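Local coordinates for protein auracyanin-A (Chloroflexus aurantiacus, PDB 2AAN) that binds one copper ion and probably accepts electrons, as a soluble carrier, from the membrane-bound alternative complex III, at residues A[19-25]-A[46-52]; A[29-33]-A[127-133]; A[39-45]-A[112-116]; A[84-88]-A[123-127]. All blocks are in the same frame, centred on the assembly; numbering follows the deposited sequence.

Interaction 1 of 4, residues A[19-25]-A[46-52]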
# COMPACT_ATOMS: atom_id res chain seq x y z
N VAL A 19 -15.43 -5.27 5.62
CA VAL A 19 -15.61 -3.97 4.99
C VAL A 19 -14.66 -3.78 3.82
O VAL A 19 -13.60 -4.41 3.73
CB VAL A 19 -15.37 -2.83 5.96
CG1 VAL A 19 -16.39 -2.85 7.07
CG2 VAL A 19 -13.89 -2.84 6.50
N THR A 20 -15.08 -2.93 2.90
CA THR A 20 -14.20 -2.49 1.87
C THR A 20 -13.81 -1.07 2.24
O THR A 20 -14.63 -0.27 2.67
CB THR A 20 -14.85 -2.50 0.48
OG1 THR A 20 -15.11 -3.85 0.08
CG2 THR A 20 -13.94 -1.85 -0.56
N ILE A 21 -12.54 -0.75 2.07
CA ILE A 21 -12.08 0.62 2.18
C ILE A 21 -11.62 1.05 0.79
O ILE A 21 -10.78 0.41 0.16
CB ILE A 21 -10.95 0.76 3.18
CG1 ILE A 21 -11.44 0.46 4.58
CG2 ILE A 21 -10.37 2.17 3.10
CD1 ILE A 21 -10.32 0.29 5.55
N GLU A 22 -12.22 2.14 0.31
CA GLU A 22 -11.88 2.69 -1.00
C GLU A 22 -10.69 3.61 -0.82
O GLU A 22 -10.68 4.42 0.08
CB GLU A 22 -13.01 3.51 -1.57
CG GLU A 22 -14.38 2.94 -1.41
CD GLU A 22 -14.71 1.94 -2.45
OE1 GLU A 22 -15.82 1.37 -2.36
OE2 GLU A 22 -13.89 1.71 -3.37
N ILE A 23 -9.70 3.50 -1.68
CA ILE A 23 -8.61 4.46 -1.66
C ILE A 23 -8.09 4.58 -3.05
O ILE A 23 -8.25 3.66 -3.85
CB ILE A 23 -7.49 4.06 -0.65
CG1 ILE A 23 -6.43 5.14 -0.52
CG2 ILE A 23 -6.90 2.69 -0.99
CD1 ILE A 23 -5.49 4.92 0.64
N GLY A 24 -7.47 5.71 -3.36
CA GLY A 24 -6.95 5.87 -4.70
C GLY A 24 -5.72 6.74 -4.69
O GLY A 24 -5.26 7.16 -3.65
N SER A 25 -5.19 6.99 -5.87
CA SER A 25 -4.17 8.00 -6.02
C SER A 25 -4.88 9.36 -5.99
O SER A 25 -6.03 9.50 -6.38
CB SER A 25 -3.40 7.80 -7.30
OG SER A 25 -4.17 8.13 -8.44
N THR A 46 -11.04 -5.31 2.85
CA THR A 46 -10.72 -5.31 1.44
C THR A 46 -10.34 -3.86 1.09
O THR A 46 -11.14 -2.95 1.23
CB THR A 46 -11.89 -5.84 0.55
OG1 THR A 46 -12.22 -7.20 0.91
CG2 THR A 46 -11.49 -5.78 -0.94
N ILE A 47 -9.11 -3.66 0.68
CA ILE A 47 -8.68 -2.39 0.10
C ILE A 47 -8.93 -2.45 -1.40
O ILE A 47 -8.49 -3.37 -2.09
CB ILE A 47 -7.18 -2.10 0.39
CG1 ILE A 47 -6.94 -1.95 1.90
CG2 ILE A 47 -6.71 -0.89 -0.42
CD1 ILE A 47 -7.39 -0.67 2.47
N ARG A 48 -9.75 -1.53 -1.86
CA ARG A 48 -10.02 -1.36 -3.26
C ARG A 48 -9.30 -0.08 -3.69
O ARG A 48 -9.73 1.03 -3.40
CB ARG A 48 -11.52 -1.27 -3.49
CG ARG A 48 -11.93 -1.19 -4.96
CD ARG A 48 -13.45 -1.26 -5.11
NE ARG A 48 -13.87 -0.95 -6.48
CZ ARG A 48 -13.87 -1.81 -7.50
NH1 ARG A 48 -13.49 -3.08 -7.33
NH2 ARG A 48 -14.27 -1.40 -8.70
N PHE A 49 -8.17 -0.26 -4.36
CA PHE A 49 -7.29 0.82 -4.71
C PHE A 49 -7.51 1.18 -6.15
O PHE A 49 -7.35 0.37 -7.04
CB PHE A 49 -5.86 0.38 -4.49
CG PHE A 49 -4.83 1.38 -4.89
CD1 PHE A 49 -4.89 2.67 -4.45
CD2 PHE A 49 -3.78 1.00 -5.72
CE1 PHE A 49 -3.91 3.60 -4.79
CE2 PHE A 49 -2.81 1.93 -6.08
CZ PHE A 49 -2.91 3.26 -5.61
N LYS A 50 -7.92 2.42 -6.35
CA LYS A 50 -8.24 2.92 -7.65
C LYS A 50 -7.12 3.84 -8.10
O LYS A 50 -6.83 4.88 -7.48
CB LYS A 50 -9.54 3.70 -7.60
CG LYS A 50 -10.05 4.15 -8.97
CD LYS A 50 -11.33 4.98 -8.78
CE LYS A 50 -12.04 5.27 -10.12
NZ LYS A 50 -11.08 5.59 -11.22
N ASN A 51 -6.47 3.45 -9.19
CA ASN A 51 -5.48 4.32 -9.80
C ASN A 51 -6.17 5.39 -10.60
O ASN A 51 -6.73 5.12 -11.66
CB ASN A 51 -4.52 3.51 -10.70
CG ASN A 51 -3.32 4.32 -11.10
OD1 ASN A 51 -3.28 5.53 -10.85
ND2 ASN A 51 -2.33 3.67 -11.69
N ASN A 52 -6.12 6.62 -10.12
CA ASN A 52 -6.76 7.75 -10.80
C ASN A 52 -5.84 8.47 -11.79
O ASN A 52 -6.16 9.55 -12.26
CB ASN A 52 -7.27 8.73 -9.74
CG ASN A 52 -8.42 8.15 -8.96
OD1 ASN A 52 -9.41 7.76 -9.56
ND2 ASN A 52 -8.30 8.10 -7.63
O HOH W 1 -13.93 -7.30 3.01
O HOH W 2 -11.51 2.82 -4.67
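Ser25, Ile23 and Arg48 bury the most surface where 19-25 runs parallel to 46-52, the strand axes 4.5 Å apart at closest and 25° askew. Ser25 is held by three bonds to 46-52. Its N donates to Lys50 O. Its O takes Asn52 ND2 at 2.9 Å, on a carbonyl lone pair and close to the amide plane of Asn52. With chi1 at 72°, Ser25 OG stands between backbone N and carbonyl carbon, where it receives Asn52 N at 3.0 Å and also bonds to Gly27 O.

Ile23 works through backbone and side chain together. Its N donates to Arg48 O and its O accepts Lys50 N, the alternation expected of parallel strands. Its CG2 branch meets Ile47 CG2 at 3.6 Å and Phe49 CD1 at 4.0 Å, on the face that Ile21 shares.

Arg48 points to the opposite face. Its chain, extended from CG to NE, lies beside Glu22 and heads the same way, so that Glu22 OE2 touches Arg48 CD at 3.5 Å. Glu22 OE2 is 4.1 Å from Arg48 NE, beyond a salt bridge, the carboxylate and guanidinium planes are nearly perpendicular, and the ion pair of NH1 with Glu108 is long and weak. The geometry implies that backbone bonds and apolar packing hold these strands together, while charge probably adds no more than a weak attraction on the exposed face.

Interaction 2 of 4, residues A[29-33]-A[127-133]. With CU (copper (II) ion), chain B.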
# COMPACT_ATOMS: atom_id res chain seq x y z
N GLU A 29 -0.96 13.00 -8.76
CA GLU A 29 0.06 13.26 -7.75
C GLU A 29 0.63 11.96 -7.19
O GLU A 29 0.00 10.92 -7.26
CB GLU A 29 -0.55 14.03 -6.57
CG GLU A 29 -1.04 15.42 -6.94
CD GLU A 29 0.08 16.33 -7.39
OE1 GLU A 29 1.22 16.22 -6.85
OE2 GLU A 29 -0.16 17.16 -8.29
N LEU A 30 1.80 12.08 -6.56
CA LEU A 30 2.47 11.00 -5.89
C LEU A 30 1.95 10.99 -4.43
O LEU A 30 2.65 11.35 -3.50
CB LEU A 30 3.98 11.18 -5.96
CG LEU A 30 4.66 10.66 -7.24
CD1 LEU A 30 3.87 10.68 -8.53
CD2 LEU A 30 5.98 11.21 -7.42
N ALA A 31 0.71 10.56 -4.28
CA ALA A 31 -0.02 10.65 -3.02
C ALA A 31 -1.20 9.74 -3.13
O ALA A 31 -1.79 9.62 -4.23
CB ALA A 31 -0.53 12.08 -2.77
N PHE A 32 -1.55 9.14 -2.01
CA PHE A 32 -2.85 8.51 -1.85
C PHE A 32 -3.85 9.61 -1.55
O PHE A 32 -3.53 10.62 -0.91
CB PHE A 32 -2.84 7.48 -0.72
CG PHE A 32 -1.94 6.30 -0.97
CD1 PHE A 32 -0.74 6.18 -0.33
CD2 PHE A 32 -2.36 5.27 -1.80
CE1 PHE A 32 0.08 5.05 -0.53
CE2 PHE A 32 -1.57 4.18 -2.04
CZ PHE A 32 -0.33 4.07 -1.42
N ASP A 33 -5.08 9.39 -1.97
CA ASP A 33 -6.17 10.34 -1.67
C ASP A 33 -6.74 10.26 -0.27
O ASP A 33 -7.60 11.02 0.06
CB ASP A 33 -7.29 10.29 -2.70
CG ASP A 33 -8.11 8.99 -2.73
OD1 ASP A 33 -7.99 8.08 -1.90
OD2 ASP A 33 -8.95 8.94 -3.64
N GLY A 127 10.53 5.75 -7.00
CA GLY A 127 10.41 7.19 -6.80
C GLY A 127 9.16 7.69 -6.09
O GLY A 127 9.09 8.88 -5.74
N HIS A 128 8.15 6.86 -5.88
CA HIS A 128 6.89 7.39 -5.27
C HIS A 128 6.96 7.56 -3.77
O HIS A 128 6.44 8.53 -3.23
CB HIS A 128 5.70 6.52 -5.65
CG HIS A 128 5.40 6.59 -7.10
ND1 HIS A 128 4.22 6.12 -7.63
CD2 HIS A 128 6.12 7.08 -8.14
CE1 HIS A 128 4.23 6.32 -8.94
NE2 HIS A 128 5.36 6.93 -9.27
N TYR A 129 7.60 6.60 -3.10
CA TYR A 129 7.97 6.74 -1.69
C TYR A 129 9.24 7.56 -1.69
O TYR A 129 10.09 7.34 -2.56
CB TYR A 129 8.18 5.35 -1.03
CG TYR A 129 8.61 5.46 0.43
CD1 TYR A 129 7.66 5.63 1.43
CD2 TYR A 129 9.94 5.55 0.77
CE1 TYR A 129 8.01 5.80 2.74
CE2 TYR A 129 10.33 5.74 2.11
CZ TYR A 129 9.36 5.84 3.09
OH TYR A 129 9.67 6.01 4.43
N PRO A 130 9.42 8.47 -0.71
CA PRO A 130 8.69 8.71 0.54
C PRO A 130 7.48 9.61 0.47
O PRO A 130 6.77 9.71 1.45
CB PRO A 130 9.77 9.38 1.41
CG PRO A 130 10.52 10.21 0.42
CD PRO A 130 10.61 9.34 -0.80
N LEU A 131 7.17 10.22 -0.66
CA LEU A 131 5.98 11.05 -0.67
C LEU A 131 4.70 10.24 -0.52
O LEU A 131 3.77 10.64 0.16
CB LEU A 131 5.88 11.88 -1.95
CG LEU A 131 6.76 13.13 -2.00
CD1 LEU A 131 6.73 13.63 -3.43
CD2 LEU A 131 6.24 14.18 -1.05
N MET A 132 4.64 9.11 -1.20
CA MET A 132 3.39 8.40 -1.30
C MET A 132 3.30 7.42 -0.13
O MET A 132 3.76 6.26 -0.17
CB MET A 132 3.31 7.75 -2.68
CG MET A 132 1.90 7.30 -3.02
SD MET A 132 1.68 6.96 -4.74
CE MET A 132 0.05 6.18 -4.65
N GLN A 133 2.71 7.91 0.94
CA GLN A 133 2.54 7.12 2.15
C GLN A 133 1.34 7.58 2.95
O GLN A 133 0.85 8.71 2.82
CB GLN A 133 3.81 7.19 3.02
CG GLN A 133 4.23 8.58 3.44
CD GLN A 133 5.27 8.58 4.52
OE1 GLN A 133 5.00 8.17 5.67
NE2 GLN A 133 6.49 9.05 4.18
CU CU B . 2.76 5.03 -6.62
O HOH W 3 2.45 12.72 -0.99
O HOH W 4 -0.09 9.80 0.36
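The blue-copper site loop between strands 117-122 and 133-138 carries His128 and Met132, and here Leu30 and Phe32 of 29-33 pack against these two ligands. Leu30 comes over one face of the imidazole: its CG stands 4.2 Å from the His128 ring centroid and 20° off the ring normal, displaced toward the CD2 rim. The same His128 ring binds copper through ND1 at 2.1 Å.

Met132 is the more deeply engaged ligand. Its CG is anti to the backbone N (chi1 -165°) and the chain runs on extended, which carries SD to 2.9 Å from the copper and CE over the Phe32 ring. That methyl lies 3.8 Å from the Phe32 centroid, 16° off the normal, a CH-pi contact; SD stays above the same face at a distance, making a Met-aromatic pair. The long sulfur distance beside the short His128 bond matches the weak axial methionine of cupredoxins, in which two histidines and a cysteine, here His58, His128 and Cys123, form the strong set. Tyr121 and Trp60 each meet Phe32 edge-to-face.

Within the ligand loop, Met132 N donates to His128 O, tying the two ligand residues together through the backbone. Two waters span the segments: one donates to both Leu30 O and Leu131 O, while the other accepts a bond from Phe32 N and donates to Gln133 O, each of these two bonds measuring 2.9 Å.

Interaction 3 of 4, residues A[39-45]-A[112-116]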
# COMPACT_ATOMS: atom_id res chain seq x y z
N VAL A 39 -9.30 0.86 11.12
CA VAL A 39 -10.01 -0.41 11.12
C VAL A 39 -9.89 -0.98 12.53
O VAL A 39 -9.18 -0.40 13.37
CB VAL A 39 -9.46 -1.40 10.06
CG1 VAL A 39 -9.68 -0.83 8.64
CG2 VAL A 39 -7.98 -1.71 10.29
N SER A 40 -10.55 -2.10 12.77
CA SER A 40 -10.45 -2.84 14.05
C SER A 40 -9.52 -4.02 13.88
O SER A 40 -9.48 -4.61 12.81
CB SER A 40 -11.82 -3.37 14.49
OG SER A 40 -12.81 -2.38 14.31
N ALA A 41 -8.80 -4.39 14.93
CA ALA A 41 -7.91 -5.53 14.87
C ALA A 41 -8.70 -6.82 14.50
O ALA A 41 -9.80 -7.04 14.98
CB ALA A 41 -7.19 -5.71 16.20
N GLY A 42 -8.15 -7.64 13.62
CA GLY A 42 -8.78 -8.91 13.24
C GLY A 42 -9.89 -8.75 12.20
O GLY A 42 -10.36 -9.75 11.65
N GLN A 43 -10.32 -7.52 11.94
CA GLN A 43 -11.37 -7.26 10.97
C GLN A 43 -10.90 -7.64 9.56
O GLN A 43 -9.74 -7.38 9.21
CB GLN A 43 -11.77 -5.78 11.01
CG GLN A 43 -12.89 -5.41 10.07
CD GLN A 43 -13.38 -4.00 10.27
OE1 GLN A 43 -12.63 -3.11 10.64
NE2 GLN A 43 -14.68 -3.80 10.04
N THR A 44 -11.81 -8.22 8.76
CA THR A 44 -11.56 -8.47 7.34
C THR A 44 -11.75 -7.17 6.57
O THR A 44 -12.86 -6.59 6.54
CB THR A 44 -12.48 -9.59 6.73
OG1 THR A 44 -12.31 -10.81 7.46
CG2 THR A 44 -12.12 -9.86 5.27
N VAL A 45 -10.65 -6.71 5.98
CA VAL A 45 -10.54 -5.46 5.23
C VAL A 45 -10.20 -5.78 3.78
O VAL A 45 -9.24 -6.50 3.51
CB VAL A 45 -9.39 -4.55 5.77
CG1 VAL A 45 -9.38 -3.17 5.00
CG2 VAL A 45 -9.50 -4.36 7.26
N THR A 112 -6.67 -9.73 6.80
CA THR A 112 -7.10 -9.65 8.18
C THR A 112 -6.28 -8.57 8.85
O THR A 112 -5.05 -8.62 8.85
CB THR A 112 -6.86 -10.96 8.92
OG1 THR A 112 -7.65 -12.01 8.31
CG2 THR A 112 -7.23 -10.83 10.41
N ALA A 113 -6.95 -7.60 9.46
CA ALA A 113 -6.22 -6.48 10.05
C ALA A 113 -5.32 -7.00 11.14
O ALA A 113 -5.73 -7.90 11.89
CB ALA A 113 -7.15 -5.48 10.64
N PRO A 114 -4.10 -6.44 11.25
CA PRO A 114 -3.16 -6.90 12.26
C PRO A 114 -3.57 -6.54 13.70
O PRO A 114 -4.66 -6.07 13.94
CB PRO A 114 -1.87 -6.19 11.87
CG PRO A 114 -2.32 -4.96 11.15
CD PRO A 114 -3.53 -5.38 10.41
N ALA A 115 -2.67 -6.75 14.65
CA ALA A 115 -2.92 -6.34 16.04
C ALA A 115 -3.11 -4.83 16.16
O ALA A 115 -2.64 -4.09 15.29
CB ALA A 115 -1.77 -6.80 16.93
N ALA A 116 -3.80 -4.39 17.21
CA ALA A 116 -3.93 -2.96 17.50
C ALA A 116 -2.59 -2.23 17.42
O ALA A 116 -1.56 -2.75 17.86
CB ALA A 116 -4.56 -2.73 18.87
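Ala113 is the tight point between 39-45 and 112-116, a small residue fitted against a turn. Its N donates to Gln43 O at 2.8 Å, and its O accepts Gly42 N at 3.0 Å; the second bond is poorly directed, the donor standing 46° out of the carbonyl plane. Between these bonds the methyl CB points into the turn and meets Ser40 O at 3.3 Å. Val39 CG2 reaches the same methyl at 3.9 Å because chi1 of -64° sets that branch between backbone N and carbonyl carbon.

The turn is type II, from Ser40 to Gln43, with Gly42 at positive phi. Ser40 O receives Gln43 N, and Gln43 OE1 reaches back to Ser40 N at 3.1 Å, so the loop is braced internally as well, while Gln43 NE2 bonds Gly17 O.

Outward, exposed residues meet without hydrogen bonds. Ala41 CB rests on Pro114 O at 3.4 Å, an oxygen buried with no hydrogen-bond partner. Thr112 CG2 lies 3.5 Å from Gly42 O at the other rim, with Ala115 and Ala116 contributing little.

At the sheet, Thr44 and Thr112 form an antiparallel non-hydrogen-bonded pair that ends the alignment of strands 44-50 and 106-112. Val39 leads back to the second sheet, pairing with Val137 and Asn139 and packing on Leu136 and Val138 of strand 133-138.

Interaction 4 of 4, residues A[84-88]-A[123-127]. With CU (copper (II) ion), chain B.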
# COMPACT_ATOMS: atom_id res chain seq x y z
N ALA A 84 7.74 -8.47 -9.90
CA ALA A 84 7.74 -8.73 -8.46
C ALA A 84 7.03 -7.62 -7.69
O ALA A 84 7.27 -7.46 -6.48
CB ALA A 84 9.15 -8.84 -7.95
N ASN A 85 6.22 -6.84 -8.39
CA ASN A 85 5.46 -5.75 -7.78
C ASN A 85 6.41 -4.76 -7.11
O ASN A 85 6.05 -4.16 -6.12
CB ASN A 85 4.43 -6.31 -6.77
CG ASN A 85 3.24 -5.34 -6.47
OD1 ASN A 85 3.09 -4.27 -7.07
ND2 ASN A 85 2.38 -5.74 -5.54
N TYR A 86 7.61 -4.58 -7.66
CA TYR A 86 8.60 -3.70 -7.04
C TYR A 86 8.69 -4.00 -5.56
O TYR A 86 8.70 -3.08 -4.74
CB TYR A 86 8.27 -2.23 -7.28
CG TYR A 86 8.26 -1.85 -8.75
CD1 TYR A 86 7.07 -1.69 -9.43
CD2 TYR A 86 9.44 -1.66 -9.46
CE1 TYR A 86 7.05 -1.33 -10.78
CE2 TYR A 86 9.43 -1.30 -10.83
CZ TYR A 86 8.21 -1.15 -11.47
OH TYR A 86 8.18 -0.81 -12.80
N LEU A 87 8.76 -5.28 -5.22
CA LEU A 87 8.86 -5.68 -3.82
C LEU A 87 9.85 -6.80 -3.64
O LEU A 87 10.11 -7.56 -4.56
CB LEU A 87 7.50 -6.19 -3.33
CG LEU A 87 6.46 -5.16 -2.95
CD1 LEU A 87 5.20 -5.94 -2.61
CD2 LEU A 87 6.91 -4.33 -1.77
N PRO A 88 10.42 -6.90 -2.43
CA PRO A 88 11.25 -8.07 -2.11
C PRO A 88 10.43 -9.34 -1.91
O PRO A 88 9.27 -9.29 -1.45
CB PRO A 88 11.91 -7.67 -0.79
CG PRO A 88 10.97 -6.75 -0.18
CD PRO A 88 10.31 -5.98 -1.30
N CYS A 123 3.57 3.14 -1.36
CA CYS A 123 3.66 2.62 -2.73
C CYS A 123 5.13 2.39 -3.01
O CYS A 123 5.92 3.27 -2.74
CB CYS A 123 3.09 3.62 -3.70
SG CYS A 123 3.37 3.24 -5.45
N THR A 124 5.48 1.24 -3.57
CA THR A 124 6.88 0.94 -3.89
C THR A 124 7.25 1.12 -5.37
O THR A 124 8.33 0.72 -5.79
CB THR A 124 7.23 -0.49 -3.45
OG1 THR A 124 6.43 -1.41 -4.17
CG2 THR A 124 6.97 -0.66 -1.96
N VAL A 125 6.40 1.76 -6.15
CA VAL A 125 6.78 2.08 -7.52
C VAL A 125 7.98 3.07 -7.45
O VAL A 125 7.98 3.97 -6.61
CB VAL A 125 5.55 2.60 -8.30
CG1 VAL A 125 5.96 3.32 -9.64
CG2 VAL A 125 4.54 1.45 -8.52
N PRO A 126 9.03 2.85 -8.26
CA PRO A 126 10.23 3.64 -8.17
C PRO A 126 9.97 5.14 -8.04
O PRO A 126 9.29 5.71 -8.88
CB PRO A 126 10.96 3.32 -9.49
CG PRO A 126 10.66 1.89 -9.69
CD PRO A 126 9.19 1.76 -9.25
N GLY A 127 10.53 5.75 -7.00
CA GLY A 127 10.41 7.19 -6.80
C GLY A 127 9.16 7.69 -6.09
O GLY A 127 9.09 8.88 -5.74
CU CU B . 2.76 5.03 -6.62
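Tyr86 and its neighbours in 84-88 pack on 123-127, the cupredoxin loop that starts at the copper ligand Cys123. Along the first segment, Ala84 begins a tight turn: its O receives Leu87 N, and the two residues between, Asn85 and Tyr86, both have positive phi. Asn85 stays at the margin of the contact, its ND2 held by Ser98 O, yet it links the loops indirectly, since its OD1 bonds Asn59 ND2 and Asn59 OD1 in turn accepts Thr124 N.

Tyr86 is the centre. Its O accepts Thr124 OG1 at 2.9 Å, a bond that arrives 51° out of the carbonyl plane and so does not use a lone-pair direction. The hydroxyl is placed there by a chi1 of 63°, which sets OG1 between backbone N and carbonyl carbon of Thr124. Tyr86 CB also presses on Thr124 O at 3.3 Å. Its ring is covered on one face by Pro126, whose CD lies 3.5 Å from the centroid, shifted toward the CD2-CE2 rim; this is a close CH-pi contact. Val125 CG2 approaches CD1 obliquely, and the phenol OH is bound by Gln57 NE2.

Leu87 follows, its CD2 meeting Thr124 CG2 at 3.7 Å as the side chains cross at about a right angle; Ile73 of helix 67-80 touches both residues. Just before Thr124, Cys123 SG binds the copper at 2.2 Å and also accepts a bond from Val125 N, 3.4 Å from SG with an N-H...S angle of 162°.

From the N terminus, 19-25 opens interaction 1, 29-33 interaction 2 and 39-45 interaction 3 before 46-52 closes interaction 1, which crosses both others. Segment 84-88 opens interaction 4; 112-116 closes interaction 3, 123-127 interaction 4 and 127-133 interaction 2. Interactions 3 and 4 nest inside the loop of interaction 2 while crossing each other, and interactions 1 and 4 follow in series. Interactions 2 and 4 share Gly127 and both touch the copper. Interaction 1 joins neighbouring strands of one sheet, touching interactions 2 (Phe49 on Phe32) and 3 (Ile21 on Val39); interaction 3 joins the turn before strand 44-50 to the loop after strand 106-112, and interaction 4 the loop after helix 67-80 to the copper-ligand loop.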